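Local coordinates for TOG array regulator of axonemal microtubules protein 1 (PDB 5DN7), which binds microtubules through its TOG regions, promotes their polymerization, and supports cilium formation and the control of cilium length, at residues Lys19-Ile23 / Gly66-Leu70; Arg40-Val44 / Asp77-Val82; His61-Val65 / Gln100-Phe104; Gln200-Glu204 / Glu260-Leu264; Leu203-Ala207 / Ala240-Leu245. One frame throughout, in Å; residues are numbered along the deposited sequence.

Contact 1. Residues Lys19-Ile23 / Gly66-Leu70; sequences KFEII and GFISL
F20 sits opposite F67, their CA atoms 6.0 Å apart, where the non-helical turn 19-23 meets the flank of helix 61-74. The turn is tight, since the carbonyl oxygen of K19 accepts from the backbone N of both I22 and I23. The F20 ring lies flat on the helix backbone: its CE1 is 3.5 Å from CA of G66, and the N of F67 stands over the ring centre. The bare backbone at G66 lets the ring come this close. CG of K19 covers the other face. This is packing between neighbouring repeats of the TOG 2 solenoid, with 19-23 in predicted HEAT 4 and 66-70 in predicted HEAT 5. I22 comes over a face of the F67 ring, its CD1 3.9 Å from the centroid and 19° off the normal, a CH-pi contact. I23 meets the same ring at the edge, CD1 lying 3.7 Å from CE1 of F67. That methyl also meets L70 tip to tip, at 3.5 Å from its CD2. F67 turns its CG anti to the backbone N (chi1 -171°), which places the ring beside both isoleucines. L47 and L51 of helix 40-52 also touch F67.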
# COMPACT_ATOMS: atom_id res chain seq x y z
N LYS A 19 21.81 20.42 0.11
CA LYS A 19 20.36 20.63 0.08
C LYS A 19 19.68 19.64 1.02
O LYS A 19 20.04 18.46 1.05
CB LYS A 19 19.82 20.47 -1.35
CG LYS A 19 18.38 20.90 -1.52
CD LYS A 19 18.23 22.41 -1.47
CE LYS A 19 16.78 22.82 -1.66
NZ LYS A 19 16.64 24.28 -1.85
N PHE A 20 18.72 20.14 1.81
CA PHE A 20 18.04 19.32 2.81
C PHE A 20 19.01 18.64 3.77
O PHE A 20 18.65 17.64 4.41
CB PHE A 20 17.17 18.25 2.14
CG PHE A 20 16.28 18.78 1.05
CD1 PHE A 20 15.46 19.87 1.29
CD2 PHE A 20 16.28 18.20 -0.21
CE1 PHE A 20 14.64 20.37 0.29
CE2 PHE A 20 15.46 18.70 -1.22
CZ PHE A 20 14.65 19.78 -0.97
N GLU A 21 20.24 19.16 3.86
CA GLU A 21 21.33 18.56 4.65
C GLU A 21 21.79 17.21 4.09
O GLU A 21 22.53 16.48 4.76
CB GLU A 21 20.91 18.38 6.11
CG GLU A 21 20.27 19.59 6.76
CD GLU A 21 21.04 20.07 7.97
OE1 GLU A 21 22.19 19.63 8.17
OE2 GLU A 21 20.48 20.89 8.74
N ILE A 22 21.37 16.87 2.88
CA ILE A 22 21.65 15.55 2.32
C ILE A 22 22.27 15.64 0.92
O ILE A 22 23.29 15.02 0.65
CB ILE A 22 20.37 14.68 2.25
CG1 ILE A 22 19.57 14.79 3.55
CG2 ILE A 22 20.73 13.23 1.96
CD1 ILE A 22 18.12 14.37 3.42
N ILE A 23 21.63 16.41 0.04
CA ILE A 23 21.99 16.42 -1.37
C ILE A 23 22.89 17.58 -1.76
O ILE A 23 22.52 18.73 -1.61
CB ILE A 23 20.73 16.49 -2.25
CG1 ILE A 23 19.62 15.61 -1.68
CG2 ILE A 23 21.06 16.11 -3.69
CD1 ILE A 23 18.29 15.83 -2.37
N GLY A 66 11.37 18.71 3.30
CA GLY A 66 11.82 19.10 1.97
C GLY A 66 12.19 17.90 1.10
O GLY A 66 11.72 17.77 -0.03
N PHE A 67 13.04 17.03 1.64
CA PHE A 67 13.52 15.84 0.94
C PHE A 67 12.38 14.96 0.45
O PHE A 67 12.33 14.56 -0.72
CB PHE A 67 14.44 15.04 1.88
CG PHE A 67 15.17 13.91 1.21
CD1 PHE A 67 16.03 14.15 0.15
CD2 PHE A 67 15.04 12.62 1.67
CE1 PHE A 67 16.71 13.11 -0.46
CE2 PHE A 67 15.72 11.58 1.07
CZ PHE A 67 16.56 11.83 0.00
N ILE A 68 11.46 14.66 1.36
CA ILE A 68 10.32 13.83 1.03
C ILE A 68 9.49 14.51 -0.06
O ILE A 68 8.99 13.85 -0.97
CB ILE A 68 9.47 13.52 2.28
CG1 ILE A 68 10.19 12.49 3.16
CG2 ILE A 68 8.10 12.98 1.89
CD1 ILE A 68 9.71 12.44 4.58
N SER A 69 9.38 15.84 0.02
CA SER A 69 8.67 16.62 -1.00
C SER A 69 9.31 16.43 -2.39
O SER A 69 8.62 16.20 -3.40
CB SER A 69 8.67 18.10 -0.58
OG SER A 69 7.89 18.90 -1.44
N LEU A 70 10.63 16.51 -2.43
CA LEU A 70 11.40 16.24 -3.63
C LEU A 70 11.10 14.84 -4.20
O LEU A 70 10.81 14.69 -5.40
CB LEU A 70 12.89 16.36 -3.34
CG LEU A 70 13.78 16.05 -4.54
CD1 LEU A 70 13.52 17.08 -5.62
CD2 LEU A 70 15.23 16.04 -4.14

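Contact 2. Residues Arg40-Val44 / Asp77-Val82; sequences RTQAV and DSNFKV
R40 reaches from helix 40-52 to D77, in the loop before helix 80-97. Its CB rests on a methyl of V82, 3.8 Å from CG2. The chain runs on through CG to CD, which passes 3.3 Å from OD2 of D77, and then bends at chi3 (130°). NE has a weak hydrogen bond to the backbone O of L31, on helix 25-32. At the tip, NH1 of R40 forms a salt bridge with OD2 of D77; the modelled 2.3 Å is very short, and its exact value is doubtful. The carboxylate oxygen lies at the edge of the guanidinium, and the two planes are 32° apart. The other oxygen of D77 is held within its own loop: OD1 accepts from the backbone N of N79 at 2.9 Å through its anti lone pair. This is an Asx turn, and it helps to hold the carboxylate that meets R40. N79 in turn is the N-cap of helix 80-97, its OD1 taking a weak bond from the N of K81. OG1 of T41 lies 3.6 Å from CG2 of V82, while V44 CG2 and V82 CG1 make a looser contact at 4.4 Å. Such packing of one helix against the start of its counterpart in the following repeat belongs to a HEAT-type solenoid, here between predicted repeats HEAT 4 and HEAT 5.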
# COMPACT_ATOMS: atom_id res chain seq x y z
N ARG A 40 17.83 11.29 -15.45
CA ARG A 40 17.59 11.52 -14.03
C ARG A 40 17.92 10.26 -13.24
O ARG A 40 18.22 10.33 -12.05
CB ARG A 40 16.14 11.93 -13.80
CG ARG A 40 15.83 13.39 -14.06
CD ARG A 40 14.33 13.64 -13.99
NE ARG A 40 13.97 14.76 -13.12
CZ ARG A 40 12.79 14.88 -12.52
NH1 ARG A 40 11.85 13.95 -12.68
NH2 ARG A 40 12.54 15.94 -11.74
N THR A 41 17.87 9.11 -13.91
CA THR A 41 18.01 7.81 -13.25
C THR A 41 19.35 7.62 -12.53
O THR A 41 19.39 7.11 -11.39
CB THR A 41 17.81 6.68 -14.27
OG1 THR A 41 16.54 6.84 -14.90
CG2 THR A 41 17.86 5.32 -13.59
N GLN A 42 20.41 8.03 -13.19
CA GLN A 42 21.72 7.96 -12.59
C GLN A 42 21.82 8.86 -11.37
O GLN A 42 22.36 8.46 -10.39
CB GLN A 42 22.81 8.29 -13.62
CG GLN A 42 24.07 8.88 -13.01
CD GLN A 42 24.98 7.82 -12.45
OE1 GLN A 42 24.70 6.63 -12.59
NE2 GLN A 42 26.09 8.24 -11.82
N ALA A 43 21.27 10.07 -11.46
CA ALA A 43 21.21 11.00 -10.34
C ALA A 43 20.49 10.37 -9.15
O ALA A 43 20.99 10.38 -8.03
CB ALA A 43 20.54 12.27 -10.77
N VAL A 44 19.31 9.81 -9.43
CA VAL A 44 18.53 9.10 -8.43
C VAL A 44 19.32 7.97 -7.75
O VAL A 44 19.25 7.79 -6.52
CB VAL A 44 17.25 8.53 -9.07
CG1 VAL A 44 16.48 7.70 -8.05
CG2 VAL A 44 16.38 9.64 -9.61
N ASP A 77 7.49 11.64 -12.57
CA ASP A 77 8.22 11.43 -13.81
C ASP A 77 7.46 10.54 -14.78
O ASP A 77 6.84 9.56 -14.35
CB ASP A 77 9.58 10.82 -13.53
CG ASP A 77 10.62 11.27 -14.51
OD1 ASP A 77 10.67 10.73 -15.65
OD2 ASP A 77 11.40 12.18 -14.15
N SER A 78 7.52 10.87 -16.07
CA SER A 78 6.90 10.03 -17.10
C SER A 78 7.68 8.76 -17.31
O SER A 78 7.13 7.77 -17.79
CB SER A 78 6.79 10.78 -18.43
OG SER A 78 5.87 11.86 -18.34
N ASN A 79 8.96 8.78 -16.97
CA ASN A 79 9.82 7.63 -17.11
C ASN A 79 9.76 6.71 -15.90
O ASN A 79 10.23 7.08 -14.83
CB ASN A 79 11.26 8.08 -17.37
CG ASN A 79 12.24 6.93 -17.36
OD1 ASN A 79 11.90 5.80 -17.74
ND2 ASN A 79 13.47 7.20 -16.95
N PHE A 80 9.22 5.51 -16.08
CA PHE A 80 8.97 4.61 -14.94
C PHE A 80 10.25 4.17 -14.26
O PHE A 80 10.18 3.70 -13.14
CB PHE A 80 8.18 3.36 -15.37
CG PHE A 80 9.03 2.29 -15.99
CD1 PHE A 80 9.33 2.33 -17.34
CD2 PHE A 80 9.52 1.24 -15.23
CE1 PHE A 80 10.13 1.33 -17.93
CE2 PHE A 80 10.31 0.26 -15.79
CZ PHE A 80 10.61 0.29 -17.14
N LYS A 81 11.40 4.30 -14.91
CA LYS A 81 12.66 3.89 -14.30
C LYS A 81 13.12 4.91 -13.26
O LYS A 81 13.74 4.55 -12.23
CB LYS A 81 13.75 3.70 -15.37
CG LYS A 81 13.40 2.65 -16.43
CD LYS A 81 14.36 2.71 -17.62
CE LYS A 81 14.16 1.54 -18.58
NZ LYS A 81 14.68 1.83 -19.95
N VAL A 82 12.82 6.17 -13.53
CA VAL A 82 12.99 7.24 -12.55
C VAL A 82 12.06 7.01 -11.37
O VAL A 82 12.48 7.10 -10.23
CB VAL A 82 12.72 8.63 -13.16
CG1 VAL A 82 12.73 9.68 -12.07
CG2 VAL A 82 13.76 8.95 -14.21

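Contact 3. Residues His61-Val65 / Gln100-Phe104; sequences HASLV and QVQQF
H61 holds its ring CG anti to the backbone N (chi1 176°), while F104 holds its own anti to the carbonyl carbon (chi1 -58°), and the two rings meet between the segments. Their planes are nearly parallel, 14° apart, but offset so far that little of one ring covers the other. The centroids of the H61 and F104 rings lie 5.3 Å from each other, and ND1 of H61 is 3.7 Å from CZ of F104. Q103 packs against both rings. Its chain bends at chi2, and CG meets the edge of the imidazole 3.5 Å from CE1 of H61. The same CG stands over the centre of one face of the F104 ring. The Q103 amide is turned almost perpendicular to the imidazole. The far end of F104 is held by aliphatic groups of helix 61-74. CB of L64 lies 3.6 Å from CZ of F104, and CG2 of V65 meets the ring edge 3.8 Å from CE1. Farther out on L64, CD1 touches OE1 of Q100 at 3.5 Å, and P56 and T59 also pack on this leucine. F104 is buried and occupies the N-cap position of helix 105-114, whereas H61 and Q103 are exposed. The contact thus joins the start of helix 61-74 to the loop that leads into helix 105-114, the side-by-side stacking of a HEAT-repeat solenoid, here predicted repeats HEAT 5 and HEAT 6.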
# COMPACT_ATOMS: atom_id res chain seq x y z
N HIS A 61 13.67 18.31 11.14
CA HIS A 61 12.37 17.98 10.58
C HIS A 61 12.06 18.69 9.26
O HIS A 61 11.60 18.05 8.30
CB HIS A 61 11.29 18.31 11.61
CG HIS A 61 9.90 18.09 11.11
ND1 HIS A 61 9.27 16.87 11.15
CD2 HIS A 61 9.02 18.94 10.53
CE1 HIS A 61 8.06 16.97 10.63
NE2 HIS A 61 7.88 18.23 10.25
N ALA A 62 12.30 20.00 9.22
CA ALA A 62 12.00 20.81 8.04
C ALA A 62 12.73 20.31 6.80
O ALA A 62 12.15 20.25 5.70
CB ALA A 62 12.37 22.27 8.32
N SER A 63 14.00 19.95 6.98
CA SER A 63 14.79 19.41 5.89
C SER A 63 14.24 18.06 5.41
O SER A 63 14.10 17.86 4.21
CB SER A 63 16.26 19.27 6.31
OG SER A 63 16.92 20.53 6.27
N LEU A 64 13.91 17.16 6.34
CA LEU A 64 13.30 15.88 5.97
C LEU A 64 11.99 16.07 5.17
O LEU A 64 11.71 15.31 4.21
CB LEU A 64 13.03 15.03 7.21
CG LEU A 64 14.28 14.46 7.89
CD1 LEU A 64 13.91 13.72 9.17
CD2 LEU A 64 15.02 13.54 6.92
N VAL A 65 11.21 17.07 5.58
CA VAL A 65 9.99 17.45 4.85
C VAL A 65 10.33 17.88 3.42
O VAL A 65 9.66 17.47 2.45
CB VAL A 65 9.23 18.59 5.58
CG1 VAL A 65 8.05 19.09 4.74
CG2 VAL A 65 8.74 18.14 6.94
N GLN A 100 10.84 7.41 13.36
CA GLN A 100 10.64 8.73 12.88
C GLN A 100 9.65 8.68 11.72
O GLN A 100 9.13 9.67 11.31
CB GLN A 100 11.96 9.29 12.39
CG GLN A 100 12.68 10.20 13.35
CD GLN A 100 13.76 11.01 12.69
OE1 GLN A 100 13.54 12.11 12.27
NE2 GLN A 100 14.94 10.46 12.63
N VAL A 101 9.42 7.50 11.17
CA VAL A 101 8.51 7.41 10.06
C VAL A 101 7.14 7.78 10.51
O VAL A 101 6.35 8.24 9.74
CB VAL A 101 8.56 6.10 9.26
CG1 VAL A 101 7.70 5.03 9.86
CG2 VAL A 101 8.17 6.35 7.83
N GLN A 102 6.88 7.59 11.78
CA GLN A 102 5.55 7.86 12.31
C GLN A 102 5.25 9.32 12.01
O GLN A 102 4.13 9.68 11.68
CB GLN A 102 5.50 7.60 13.81
CG GLN A 102 4.11 7.70 14.41
CD GLN A 102 3.93 6.80 15.62
OE1 GLN A 102 4.11 5.58 15.53
NE2 GLN A 102 3.59 7.39 16.76
N GLN A 103 6.28 10.16 12.14
CA GLN A 103 6.13 11.55 11.86
C GLN A 103 5.80 11.75 10.41
O GLN A 103 5.21 12.74 10.06
CB GLN A 103 7.42 12.30 12.19
CG GLN A 103 7.36 13.78 11.88
CD GLN A 103 6.23 14.48 12.62
OE1 GLN A 103 6.23 14.52 13.80
NE2 GLN A 103 5.26 15.00 11.90
N PHE A 104 6.19 10.83 9.54
CA PHE A 104 5.87 11.17 8.14
C PHE A 104 4.90 10.21 7.45
O PHE A 104 4.95 10.04 6.22
CB PHE A 104 7.16 11.23 7.33
CG PHE A 104 8.15 12.21 7.86
CD1 PHE A 104 8.04 13.55 7.55
CD2 PHE A 104 9.18 11.80 8.68
CE1 PHE A 104 8.94 14.46 8.04
CE2 PHE A 104 10.08 12.71 9.18
CZ PHE A 104 9.97 14.04 8.86

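Contact 4. Residues Gln200-Glu204 / Glu260-Leu264; sequences QAALE and EYAIL
The segment that follows the short strand 259-260 packs here on helix 196-213 of the TOG 2 solenoid, and E204 meets it with both its aliphatic and its acidic part. CG of E204 lies over one face of the Y261 ring, 3.8 Å from the centroid and 22° off the normal, a CH-pi contact. E204 then bends at chi2, bringing the carboxylate back alongside the ring; the two planes are 16° apart. Its OE1 accepts from the backbone N of A262 at 3.0 Å. The bond is almost straight at that hydrogen, 175°, but reaches the oxygen from above the carboxylate plane. OE2 serves a different element, in a salt bridge with R244 of helix 237-246. One buried acid of predicted HEAT 8 therefore ties the C-terminal segment and the last helix to the repeat helix. At the far end of Y261, OH lies 3.2 Å from CB of A201. That hydroxyl is hydrogen-bonded to OD1 of N164 on helix 156-172, so the tyrosine bridges two solenoid helices. Along the same ring, CE2 lies 4.0 Å from the backbone O of Q200. The methyl of A262 sits 3.8 Å from OE1 of E204, and CG2 of I263 lies 4.0 Å from OE2.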
# COMPACT_ATOMS: atom_id res chain seq x y z
N GLN A 200 -13.21 -8.77 -7.55
CA GLN A 200 -12.50 -10.02 -7.34
C GLN A 200 -11.53 -9.91 -6.16
O GLN A 200 -11.42 -10.82 -5.35
CB GLN A 200 -11.75 -10.44 -8.60
CG GLN A 200 -12.65 -10.94 -9.72
CD GLN A 200 -11.87 -11.30 -10.97
OE1 GLN A 200 -12.23 -12.24 -11.69
NE2 GLN A 200 -10.80 -10.56 -11.24
N ALA A 201 -10.85 -8.77 -6.08
CA ALA A 201 -9.95 -8.48 -4.96
C ALA A 201 -10.73 -8.46 -3.65
O ALA A 201 -10.28 -9.05 -2.65
CB ALA A 201 -9.23 -7.17 -5.17
N ALA A 202 -11.88 -7.80 -3.66
CA ALA A 202 -12.69 -7.64 -2.46
C ALA A 202 -13.28 -8.96 -1.97
O ALA A 202 -13.41 -9.16 -0.77
CB ALA A 202 -13.83 -6.63 -2.70
N LEU A 203 -13.64 -9.85 -2.89
CA LEU A 203 -14.11 -11.18 -2.49
C LEU A 203 -12.97 -11.97 -1.83
O LEU A 203 -13.17 -12.61 -0.80
CB LEU A 203 -14.68 -11.93 -3.70
CG LEU A 203 -15.99 -11.31 -4.24
CD1 LEU A 203 -16.28 -11.76 -5.67
CD2 LEU A 203 -17.19 -11.61 -3.33
N GLU A 204 -11.76 -11.91 -2.40
CA GLU A 204 -10.63 -12.55 -1.71
C GLU A 204 -10.41 -11.98 -0.31
O GLU A 204 -10.17 -12.73 0.67
CB GLU A 204 -9.33 -12.40 -2.51
CG GLU A 204 -9.33 -13.18 -3.81
CD GLU A 204 -9.35 -14.71 -3.62
OE1 GLU A 204 -8.33 -15.30 -3.18
OE2 GLU A 204 -10.40 -15.33 -3.93
N GLU A 260 -1.29 -13.82 -4.18
CA GLU A 260 -1.78 -14.77 -5.16
C GLU A 260 -3.17 -15.21 -4.75
O GLU A 260 -3.38 -15.59 -3.60
CB GLU A 260 -0.86 -15.99 -5.27
CG GLU A 260 0.53 -15.67 -5.77
CD GLU A 260 1.43 -16.90 -5.79
OE1 GLU A 260 1.17 -17.85 -5.01
OE2 GLU A 260 2.38 -16.93 -6.61
N TYR A 261 -4.11 -15.19 -5.68
CA TYR A 261 -5.50 -15.49 -5.36
C TYR A 261 -5.74 -16.99 -5.32
O TYR A 261 -5.08 -17.76 -6.01
CB TYR A 261 -6.46 -14.84 -6.38
CG TYR A 261 -6.56 -13.34 -6.29
CD1 TYR A 261 -5.61 -12.57 -5.62
CD2 TYR A 261 -7.65 -12.68 -6.85
CE1 TYR A 261 -5.72 -11.19 -5.55
CE2 TYR A 261 -7.76 -11.31 -6.79
CZ TYR A 261 -6.80 -10.57 -6.14
OH TYR A 261 -6.94 -9.20 -6.08
N ALA A 262 -6.73 -17.40 -4.53
CA ALA A 262 -7.03 -18.81 -4.39
C ALA A 262 -7.86 -19.33 -5.54
O ALA A 262 -7.73 -20.48 -5.96
CB ALA A 262 -7.74 -19.08 -3.07
N ILE A 263 -8.72 -18.48 -6.08
CA ILE A 263 -9.70 -18.97 -7.02
C ILE A 263 -10.31 -17.82 -7.80
O ILE A 263 -10.47 -16.72 -7.27
CB ILE A 263 -10.80 -19.79 -6.26
CG1 ILE A 263 -11.81 -20.42 -7.22
CG2 ILE A 263 -11.50 -18.91 -5.22
CD1 ILE A 263 -12.65 -21.52 -6.58
N LEU A 264 -10.60 -18.06 -9.08
CA LEU A 264 -11.40 -17.13 -9.88
C LEU A 264 -12.85 -17.63 -9.86
O LEU A 264 -13.16 -18.75 -10.31
CB LEU A 264 -10.87 -16.97 -11.32
CG LEU A 264 -11.16 -18.04 -12.38
CD1 LEU A 264 -10.74 -17.61 -13.78
CD2 LEU A 264 -10.51 -19.36 -12.01

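Contact 5. Residues Leu203-Ala207 / Ala240-Leu245; sequences LEAFA and AVQARL
R244 lays its guanidinium over the methyl of A207, whose CB sits under the centre of one face, 3.6 Å from CZ. The arginine leaves its helix with CG anti to the backbone N (chi1 -179°) and bends at chi2. CG thereby passes 3.7 Å from the carbonyl O of L203. NE then gives a hydrogen bond of 2.7 Å to OE2 of E204, part of a salt bridge. The oxygen lies near the guanidinium plane, yet the N-H comes to it from above the carboxylate plane, and the two planes are 32° apart. NH2 adds only weak bonds to both oxygens of E204; its stronger hydrogen bond goes to the backbone O of T249. The side chain of L203 packs on the same helix, CD2 lying 3.8 Å from CG2 of V241 and 4.3 Å from CB of A240. CD1 of L245 rests 4.0 Å from CA of A207. The helical segments 203-207 and 240-245 cross at -53°, with axes 9.4 Å apart, at the C-terminal end of the TOG 2 solenoid. Both charged side chains are buried. Their mutual pairing would offset the cost of burial and probably favours the ionised forms, and the alanine packed on its face probably restricts the guanidinium.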
# COMPACT_ATOMS: atom_id res chain seq x y z
N LEU A 203 -13.64 -9.85 -2.89
CA LEU A 203 -14.11 -11.18 -2.49
C LEU A 203 -12.97 -11.97 -1.83
O LEU A 203 -13.17 -12.61 -0.80
CB LEU A 203 -14.68 -11.93 -3.70
CG LEU A 203 -15.99 -11.31 -4.24
CD1 LEU A 203 -16.28 -11.76 -5.67
CD2 LEU A 203 -17.19 -11.61 -3.33
N GLU A 204 -11.76 -11.91 -2.40
CA GLU A 204 -10.63 -12.55 -1.71
C GLU A 204 -10.41 -11.98 -0.31
O GLU A 204 -10.17 -12.73 0.67
CB GLU A 204 -9.33 -12.40 -2.51
CG GLU A 204 -9.33 -13.18 -3.81
CD GLU A 204 -9.35 -14.71 -3.62
OE1 GLU A 204 -8.33 -15.30 -3.18
OE2 GLU A 204 -10.40 -15.33 -3.93
N ALA A 205 -10.51 -10.65 -0.22
CA ALA A 205 -10.35 -10.00 1.07
C ALA A 205 -11.41 -10.51 2.03
O ALA A 205 -11.10 -10.78 3.18
CB ALA A 205 -10.40 -8.49 0.95
N PHE A 206 -12.64 -10.66 1.56
CA PHE A 206 -13.70 -11.14 2.43
C PHE A 206 -13.47 -12.60 2.87
O PHE A 206 -13.80 -12.95 4.00
CB PHE A 206 -15.08 -10.95 1.78
CG PHE A 206 -15.81 -9.68 2.27
CD1 PHE A 206 -15.26 -8.42 2.06
CD2 PHE A 206 -16.99 -9.77 3.00
CE1 PHE A 206 -15.89 -7.26 2.54
CE2 PHE A 206 -17.62 -8.62 3.51
CZ PHE A 206 -17.07 -7.37 3.26
N ALA A 207 -12.88 -13.42 2.00
CA ALA A 207 -12.51 -14.78 2.41
C ALA A 207 -11.51 -14.72 3.57
O ALA A 207 -11.66 -15.45 4.58
CB ALA A 207 -11.93 -15.58 1.24
N ALA A 240 -22.44 -14.07 -4.49
CA ALA A 240 -21.01 -14.17 -4.75
C ALA A 240 -20.20 -14.30 -3.45
O ALA A 240 -19.28 -15.09 -3.38
CB ALA A 240 -20.54 -12.98 -5.56
N VAL A 241 -20.53 -13.52 -2.42
CA VAL A 241 -19.81 -13.61 -1.15
C VAL A 241 -19.97 -15.00 -0.56
O VAL A 241 -19.00 -15.60 -0.12
CB VAL A 241 -20.29 -12.56 -0.12
CG1 VAL A 241 -19.86 -12.94 1.27
CG2 VAL A 241 -19.73 -11.17 -0.48
N GLN A 242 -21.17 -15.52 -0.53
CA GLN A 242 -21.42 -16.84 0.00
C GLN A 242 -20.73 -17.92 -0.81
O GLN A 242 -20.16 -18.80 -0.27
CB GLN A 242 -22.91 -17.10 0.16
CG GLN A 242 -23.54 -16.23 1.22
CD GLN A 242 -24.96 -16.57 1.49
OE1 GLN A 242 -25.83 -16.39 0.65
NE2 GLN A 242 -25.22 -17.05 2.67
N ALA A 243 -20.77 -17.78 -2.12
CA ALA A 243 -20.09 -18.73 -3.00
C ALA A 243 -18.61 -18.73 -2.68
O ALA A 243 -18.03 -19.79 -2.49
CB ALA A 243 -20.33 -18.37 -4.44
N ARG A 244 -18.00 -17.55 -2.60
CA ARG A 244 -16.58 -17.45 -2.25
C ARG A 244 -16.25 -18.05 -0.88
O ARG A 244 -15.28 -18.78 -0.74
CB ARG A 244 -16.11 -16.00 -2.29
CG ARG A 244 -14.61 -15.83 -1.96
CD ARG A 244 -13.74 -16.67 -2.91
NE ARG A 244 -12.32 -16.63 -2.59
CZ ARG A 244 -11.72 -17.49 -1.77
NH1 ARG A 244 -12.44 -18.43 -1.18
NH2 ARG A 244 -10.42 -17.39 -1.53
N LEU A 245 -17.06 -17.74 0.12
CA LEU A 245 -16.83 -18.22 1.50
C LEU A 245 -16.99 -19.72 1.60
O LEU A 245 -16.33 -20.35 2.41
CB LEU A 245 -17.79 -17.55 2.48
CG LEU A 245 -17.34 -16.30 3.24
CD1 LEU A 245 -16.46 -15.40 2.38
CD2 LEU A 245 -18.57 -15.57 3.70

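Contacts 1, 2 and 3 lie near the N-terminal end of the solenoid, contacts 4 and 5 near the other. Contacts 1 and 3 share helix 61-74 and touch through I68 and F104; their centres are 11 Å apart. Contact 1 is buried and apolar, whereas contact 3 is partly buried and has exposed H61 and Q103 at its margin. Contact 2, partly buried, joins helices 40-52 and 80-97 with a salt bridge at a loop. Contacts 4 and 5 share helix 196-213, with centres 8 Å apart, and A262 and I263 pack on R244. Contact 5 is buried yet charged, unlike contact 1. Contact 4 instead holds the C-terminal segment by a packed tyrosine ring and a backbone N-H bonded to a carboxylate.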